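Local coordinates for protein Endonuclease/exonuclease/phosphatase (Leptotrichia buccalis C-1013-b, PDB 3TEB) that probably acts as a metal-dependent hydrolase of the endonuclease/exonuclease/phosphatase family, cleaving phosphoester bonds with the help of magnesium, at residues Q135-P147 and T165-T179. Sequence-based numbering, arbitrary orientation.
Sequences QDIEFYSCHMNLP and TQNSNLKILMGDFNT
Strands 135-143 and 170-174 run parallel as the two arms of a beta-alpha-beta crossover through helix 154-162, with Glu138 beside Lys171 and Phe139 beside Ile172. Their backbone ladder begins with Glu138 N to Leu170 O at 2.9 Å and runs on, through a weak rung from Asp176 N to Cys142 O, to Met144 N, which hydrogen-bonds to Asp176 O. On the face toward the helix, the Glu138 carboxylate faces Thr165 and Asn167, coming from the opposite direction, while Asn169 comes in across it. Its OE1 takes the hydroxyl OG1 of Thr165 on the syn side at 2.8 Å and the Tyr140 hydroxyl from above the carboxylate plane. OE2 receives Asn167 ND2 at 3.0 Å, nearly straight, and Asn169 ND2 from the same face, more bent. Lys171 lies alongside, its NZ turned to Thr165 O and only a long 4.0 Å from Glu138 OE1. With an alanine here instead of Glu138, the Thr165 hydroxyl and the two amides would probably lose their shared acceptor and the loop be freer to shift. The opposite face belongs to the core of the DNase I-like two-sheet sandwich, where Ile6 of strand 4-10 covers Phe139, Ile172 and Met174. Met174, bent at chi3 (-75°), brings CE to the edge of the Phe139 ring, 3.5 Å from CD1. Toward the magnesium site, the Asp176 carboxylate lies obliquely beside the His143 imidazole, with Glu42 close by. A bent, tilted hydrogen bond from Asn178 ND2 to Met144 O ties the loop after strand 135-143 to segment 165-179.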
loop_
_atom_site.group_PDB
_atom_site.type_symbol
_atom_site.label_atom_id
_atom_site.label_comp_id
_atom_site.label_asym_id
_atom_site.label_seq_id
_atom_site.Cartn_x
_atom_site.Cartn_y
_atom_site.Cartn_z
ATOM N N GLN A 135 6.894 -21.572 -0.403
ATOM C CA GLN A 135 7.572 -20.500 -1.137
ATOM C C GLN A 135 7.690 -19.275 -0.245
ATOM O O GLN A 135 6.766 -18.972 0.512
ATOM C CB GLN A 135 6.782 -20.142 -2.394
ATOM C CG GLN A 135 7.496 -19.188 -3.352
ATOM C CD GLN A 135 6.591 -18.668 -4.473
ATOM O OE1 GLN A 135 5.440 -19.086 -4.614
ATOM N NE2 GLN A 135 7.120 -17.754 -5.277
ATOM N N ASP A 136 8.815 -18.567 -0.326
ATOM C CA ASP A 136 8.948 -17.279 0.372
ATOM C C ASP A 136 8.542 -16.121 -0.539
ATOM O O ASP A 136 9.097 -15.951 -1.630
ATOM C CB ASP A 136 10.375 -17.077 0.900
ATOM C CG ASP A 136 10.682 -17.926 2.140
ATOM O OD1 ASP A 136 9.803 -18.697 2.586
ATOM O OD2 ASP A 136 11.808 -17.813 2.675
ATOM N N ILE A 137 7.560 -15.341 -0.085
ATOM C CA ILE A 137 7.061 -14.165 -0.820
ATOM C C ILE A 137 7.328 -12.894 -0.036
ATOM O O ILE A 137 7.090 -12.841 1.166
ATOM C CB ILE A 137 5.540 -14.264 -1.124
ATOM C CG1 ILE A 137 5.199 -15.609 -1.788
ATOM C CG2 ILE A 137 5.090 -13.116 -2.018
ATOM C CD1 ILE A 137 3.734 -16.005 -1.672
ATOM N N GLU A 138 7.830 -11.876 -0.724
ATOM C CA GLU A 138 8.092 -10.582 -0.103
ATOM C C GLU A 138 7.087 -9.570 -0.578
ATOM O O GLU A 138 6.898 -9.407 -1.773
ATOM C CB GLU A 138 9.495 -10.104 -0.430
ATOM C CG GLU A 138 10.578 -10.967 0.195
ATOM C CD GLU A 138 11.953 -10.715 -0.382
ATOM O OE1 GLU A 138 12.138 -9.693 -1.070
ATOM O OE2 GLU A 138 12.855 -11.543 -0.140
ATOM N N PHE A 139 6.428 -8.915 0.374
ATOM C CA PHE A 139 5.397 -7.905 0.104
ATOM C C PHE A 139 5.926 -6.525 0.466
ATOM O O PHE A 139 6.516 -6.352 1.524
ATOM C CB PHE A 139 4.139 -8.213 0.904
ATOM C CG PHE A 139 3.395 -9.414 0.414
ATOM C CD1 PHE A 139 2.477 -9.308 -0.632
ATOM C CD2 PHE A 139 3.609 -10.664 0.990
ATOM C CE1 PHE A 139 1.782 -10.437 -1.107
ATOM C CE2 PHE A 139 2.916 -11.799 0.533
ATOM C CZ PHE A 139 1.999 -11.680 -0.521
ATOM N N TYR A 140 5.753 -5.546 -0.412
ATOM C CA TYR A 140 6.309 -4.217 -0.161
ATOM C C TYR A 140 5.222 -3.177 -0.263
ATOM O O TYR A 140 4.525 -3.126 -1.271
ATOM C CB TYR A 140 7.401 -3.879 -1.176
ATOM C CG TYR A 140 8.657 -4.702 -1.080
ATOM C CD1 TYR A 140 9.821 -4.159 -0.547
ATOM C CD2 TYR A 140 8.694 -6.014 -1.545
ATOM C CE1 TYR A 140 10.998 -4.908 -0.462
ATOM C CE2 TYR A 140 9.858 -6.775 -1.469
ATOM C CZ TYR A 140 11.008 -6.221 -0.927
ATOM O OH TYR A 140 12.170 -6.970 -0.851
ATOM N N SER A 141 5.084 -2.350 0.772
ATOM C CA SER A 141 4.112 -1.255 0.774
ATOM C C SER A 141 4.809 0.042 0.391
ATOM O O SER A 141 5.711 0.485 1.090
ATOM C CB SER A 141 3.472 -1.129 2.145
ATOM O OG SER A 141 2.400 -0.205 2.113
ATOM N N CYS A 142 4.404 0.635 -0.729
ATOM C CA CYS A 142 5.148 1.751 -1.301
ATOM C C CYS A 142 4.288 2.959 -1.507
ATOM O O CYS A 142 3.127 2.839 -1.903
ATOM C CB CYS A 142 5.710 1.393 -2.662
ATOM S SG CYS A 142 6.227 -0.300 -2.808
ATOM N N HIS A 143 4.879 4.125 -1.261
ATOM C CA HIS A 143 4.262 5.392 -1.591
ATOM C C HIS A 143 5.319 6.335 -2.152
ATOM O O HIS A 143 6.094 6.933 -1.400
ATOM C CB HIS A 143 3.552 5.992 -0.377
ATOM C CG HIS A 143 2.901 7.307 -0.658
ATOM N ND1 HIS A 143 2.867 8.327 0.262
ATOM C CD2 HIS A 143 2.291 7.780 -1.771
ATOM C CE1 HIS A 143 2.236 9.362 -0.263
ATOM N NE2 HIS A 143 1.878 9.056 -1.496
HETATM N N MSE A 144 5.328 6.458 -3.478
HETATM C CA MSE A 144 6.398 7.137 -4.213
HETATM C C MSE A 144 6.100 8.601 -4.451
HETATM O O MSE A 144 4.966 9.043 -4.302
HETATM C CB MSE A 144 6.638 6.462 -5.568
HETATM C CG MSE A 144 6.640 4.941 -5.532
HETATM SE SE MSE A 144 8.095 4.174 -4.475
HETATM C CE MSE A 144 9.577 4.723 -5.603
ATOM N N ASN A 145 7.133 9.338 -4.843
ATOM C CA ASN A 145 7.003 10.729 -5.241
ATOM C C ASN A 145 6.458 10.846 -6.662
ATOM O O ASN A 145 6.395 9.843 -7.390
ATOM C CB ASN A 145 8.361 11.423 -5.158
ATOM C CG ASN A 145 8.939 11.408 -3.761
ATOM O OD1 ASN A 145 8.389 12.012 -2.840
ATOM N ND2 ASN A 145 10.061 10.720 -3.595
ATOM N N LEU A 146 6.070 12.061 -7.058
ATOM C CA LEU A 146 5.672 12.323 -8.441
ATOM C C LEU A 146 6.822 11.966 -9.381
ATOM O O LEU A 146 7.989 12.148 -9.030
ATOM C CB LEU A 146 5.258 13.785 -8.621
ATOM C CG LEU A 146 4.037 14.286 -7.832
ATOM C CD1 LEU A 146 3.980 15.809 -7.852
ATOM C CD2 LEU A 146 2.714 13.680 -8.323
ATOM N N PRO A 147 6.506 11.441 -10.575
ATOM C CA PRO A 147 7.557 11.026 -11.508
ATOM C C PRO A 147 8.436 12.196 -11.929
ATOM O O PRO A 147 9.637 12.029 -12.120
ATOM C CB PRO A 147 6.771 10.512 -12.715
ATOM C CG PRO A 147 5.401 10.240 -12.200
ATOM C CD PRO A 147 5.165 11.263 -11.150
ATOM N N THR A 165 16.729 -7.151 -0.870
ATOM C CA THR A 165 17.141 -8.547 -0.638
ATOM C C THR A 165 17.668 -9.141 -1.925
ATOM O O THR A 165 17.116 -8.908 -3.002
ATOM C CB THR A 165 16.020 -9.485 -0.080
ATOM O OG1 THR A 165 14.976 -9.641 -1.049
ATOM C CG2 THR A 165 15.442 -8.969 1.223
ATOM N N GLN A 166 18.742 -9.914 -1.803
ATOM C CA GLN A 166 19.388 -10.524 -2.956
ATOM C C GLN A 166 19.008 -11.990 -3.007
ATOM O O GLN A 166 19.702 -12.833 -2.458
ATOM C CB GLN A 166 20.907 -10.365 -2.850
ATOM C CG GLN A 166 21.387 -8.922 -2.864
ATOM C CD GLN A 166 21.270 -8.284 -4.244
ATOM O OE1 GLN A 166 20.497 -7.338 -4.443
ATOM N NE2 GLN A 166 22.033 -8.806 -5.208
ATOM N N ASN A 167 17.883 -12.289 -3.636
ATOM C CA ASN A 167 17.419 -13.657 -3.784
ATOM C C ASN A 167 16.521 -13.741 -4.995
ATOM O O ASN A 167 16.242 -12.728 -5.641
ATOM C CB ASN A 167 16.680 -14.142 -2.529
ATOM C CG ASN A 167 15.487 -13.241 -2.132
ATOM O OD1 ASN A 167 15.030 -12.375 -2.892
ATOM N ND2 ASN A 167 14.982 -13.459 -0.928
ATOM N N SER A 168 16.062 -14.943 -5.310
ATOM C CA SER A 168 15.121 -15.088 -6.404
ATOM C C SER A 168 13.738 -15.374 -5.841
ATOM O O SER A 168 13.092 -16.353 -6.205
ATOM C CB SER A 168 15.583 -16.158 -7.391
ATOM O OG SER A 168 16.057 -17.280 -6.694
ATOM N N ASN A 169 13.304 -14.500 -4.939
ATOM C CA ASN A 169 11.987 -14.591 -4.339
ATOM C C ASN A 169 10.954 -13.837 -5.136
ATOM O O ASN A 169 11.276 -12.839 -5.786
ATOM C CB ASN A 169 12.020 -14.026 -2.929
ATOM C CG ASN A 169 12.312 -15.069 -1.906
ATOM O OD1 ASN A 169 12.631 -16.197 -2.251
ATOM N ND2 ASN A 169 12.200 -14.710 -0.632
ATOM N N LEU A 170 9.714 -14.309 -5.079
ATOM C CA LEU A 170 8.610 -13.532 -5.608
ATOM C C LEU A 170 8.472 -12.284 -4.757
ATOM O O LEU A 170 8.327 -12.355 -3.529
ATOM C CB LEU A 170 7.310 -14.333 -5.603
ATOM C CG LEU A 170 6.007 -13.621 -5.962
ATOM C CD1 LEU A 170 6.052 -13.062 -7.369
ATOM C CD2 LEU A 170 4.848 -14.576 -5.816
ATOM N N LYS A 171 8.560 -11.140 -5.419
ATOM C CA LYS A 171 8.437 -9.855 -4.760
ATOM C C LYS A 171 7.155 -9.219 -5.252
ATOM O O LYS A 171 6.964 -9.056 -6.463
ATOM C CB LYS A 171 9.649 -8.976 -5.065
ATOM C CG LYS A 171 10.873 -9.408 -4.310
ATOM C CD LYS A 171 12.157 -8.785 -4.801
ATOM C CE LYS A 171 13.302 -9.509 -4.116
ATOM N NZ LYS A 171 14.557 -8.752 -4.061
ATOM N N ILE A 172 6.254 -8.913 -4.320
ATOM C CA ILE A 172 4.999 -8.227 -4.653
ATOM C C ILE A 172 4.993 -6.846 -4.022
ATOM O O ILE A 172 5.210 -6.668 -2.822
ATOM C CB ILE A 172 3.749 -9.059 -4.311
ATOM C CG1 ILE A 172 3.647 -10.222 -5.293
ATOM C CG2 ILE A 172 2.498 -8.206 -4.397
ATOM C CD1 ILE A 172 2.729 -11.316 -4.855
ATOM N N LEU A 173 4.731 -5.870 -4.867
ATOM C CA LEU A 173 5.135 -4.518 -4.604
ATOM C C LEU A 173 3.917 -3.609 -4.793
ATOM O O LEU A 173 3.506 -3.337 -5.910
ATOM C CB LEU A 173 6.270 -4.231 -5.572
ATOM C CG LEU A 173 7.252 -3.119 -5.337
ATOM C CD1 LEU A 173 8.606 -3.550 -5.820
ATOM C CD2 LEU A 173 6.724 -1.933 -6.123
HETATM N N MSE A 174 3.342 -3.173 -3.670
HETATM C CA MSE A 174 1.992 -2.582 -3.595
HETATM C C MSE A 174 1.973 -1.114 -3.167
HETATM O O MSE A 174 2.645 -0.723 -2.201
HETATM C CB MSE A 174 1.156 -3.345 -2.562
HETATM C CG MSE A 174 0.917 -4.805 -2.850
HETATM SE SE MSE A 174 0.268 -5.749 -1.265
HETATM C CE MSE A 174 1.938 -5.816 -0.322
ATOM N N GLY A 175 1.175 -0.309 -3.859
ATOM C CA GLY A 175 0.868 1.024 -3.364
ATOM C C GLY A 175 0.703 2.171 -4.340
ATOM O O GLY A 175 0.458 1.990 -5.537
ATOM N N ASP A 176 0.839 3.371 -3.789
ATOM C CA ASP A 176 0.567 4.599 -4.503
ATOM C C ASP A 176 1.826 5.058 -5.205
ATOM O O ASP A 176 2.812 5.391 -4.550
ATOM C CB ASP A 176 0.094 5.655 -3.516
ATOM C CG ASP A 176 -0.331 6.949 -4.196
ATOM O OD1 ASP A 176 -0.532 6.961 -5.443
ATOM O OD2 ASP A 176 -0.469 7.962 -3.466
ATOM N N PHE A 177 1.790 5.076 -6.533
ATOM C CA PHE A 177 2.973 5.408 -7.320
ATOM C C PHE A 177 2.940 6.810 -7.913
ATOM O O PHE A 177 3.912 7.234 -8.562
ATOM C CB PHE A 177 3.214 4.356 -8.405
ATOM C CG PHE A 177 3.839 3.106 -7.882
ATOM C CD1 PHE A 177 3.076 2.179 -7.162
ATOM C CD2 PHE A 177 5.205 2.860 -8.077
ATOM C CE1 PHE A 177 3.660 1.016 -6.642
ATOM C CE2 PHE A 177 5.808 1.698 -7.565
ATOM C CZ PHE A 177 5.033 0.776 -6.844
ATOM N N ASN A 178 1.839 7.530 -7.668
ATOM C CA ASN A 178 1.633 8.878 -8.199
ATOM C C ASN A 178 1.863 8.983 -9.697
ATOM O O ASN A 178 2.427 9.970 -10.163
ATOM C CB ASN A 178 2.544 9.878 -7.492
ATOM C CG ASN A 178 1.999 10.330 -6.160
ATOM O OD1 ASN A 178 0.823 10.684 -6.037
ATOM N ND2 ASN A 178 2.860 10.343 -5.152
ATOM N N THR A 179 1.431 7.969 -10.443
ATOM C CA THR A 179 1.683 7.899 -11.880
ATOM C C THR A 179 0.470 7.382 -12.631
ATOM O O THR A 179 0.025 6.264 -12.403
ATOM C CB THR A 179 2.877 6.989 -12.176
ATOM O OG1 THR A 179 4.034 7.504 -11.516
ATOM C CG2 THR A 179 3.156 6.940 -13.654
#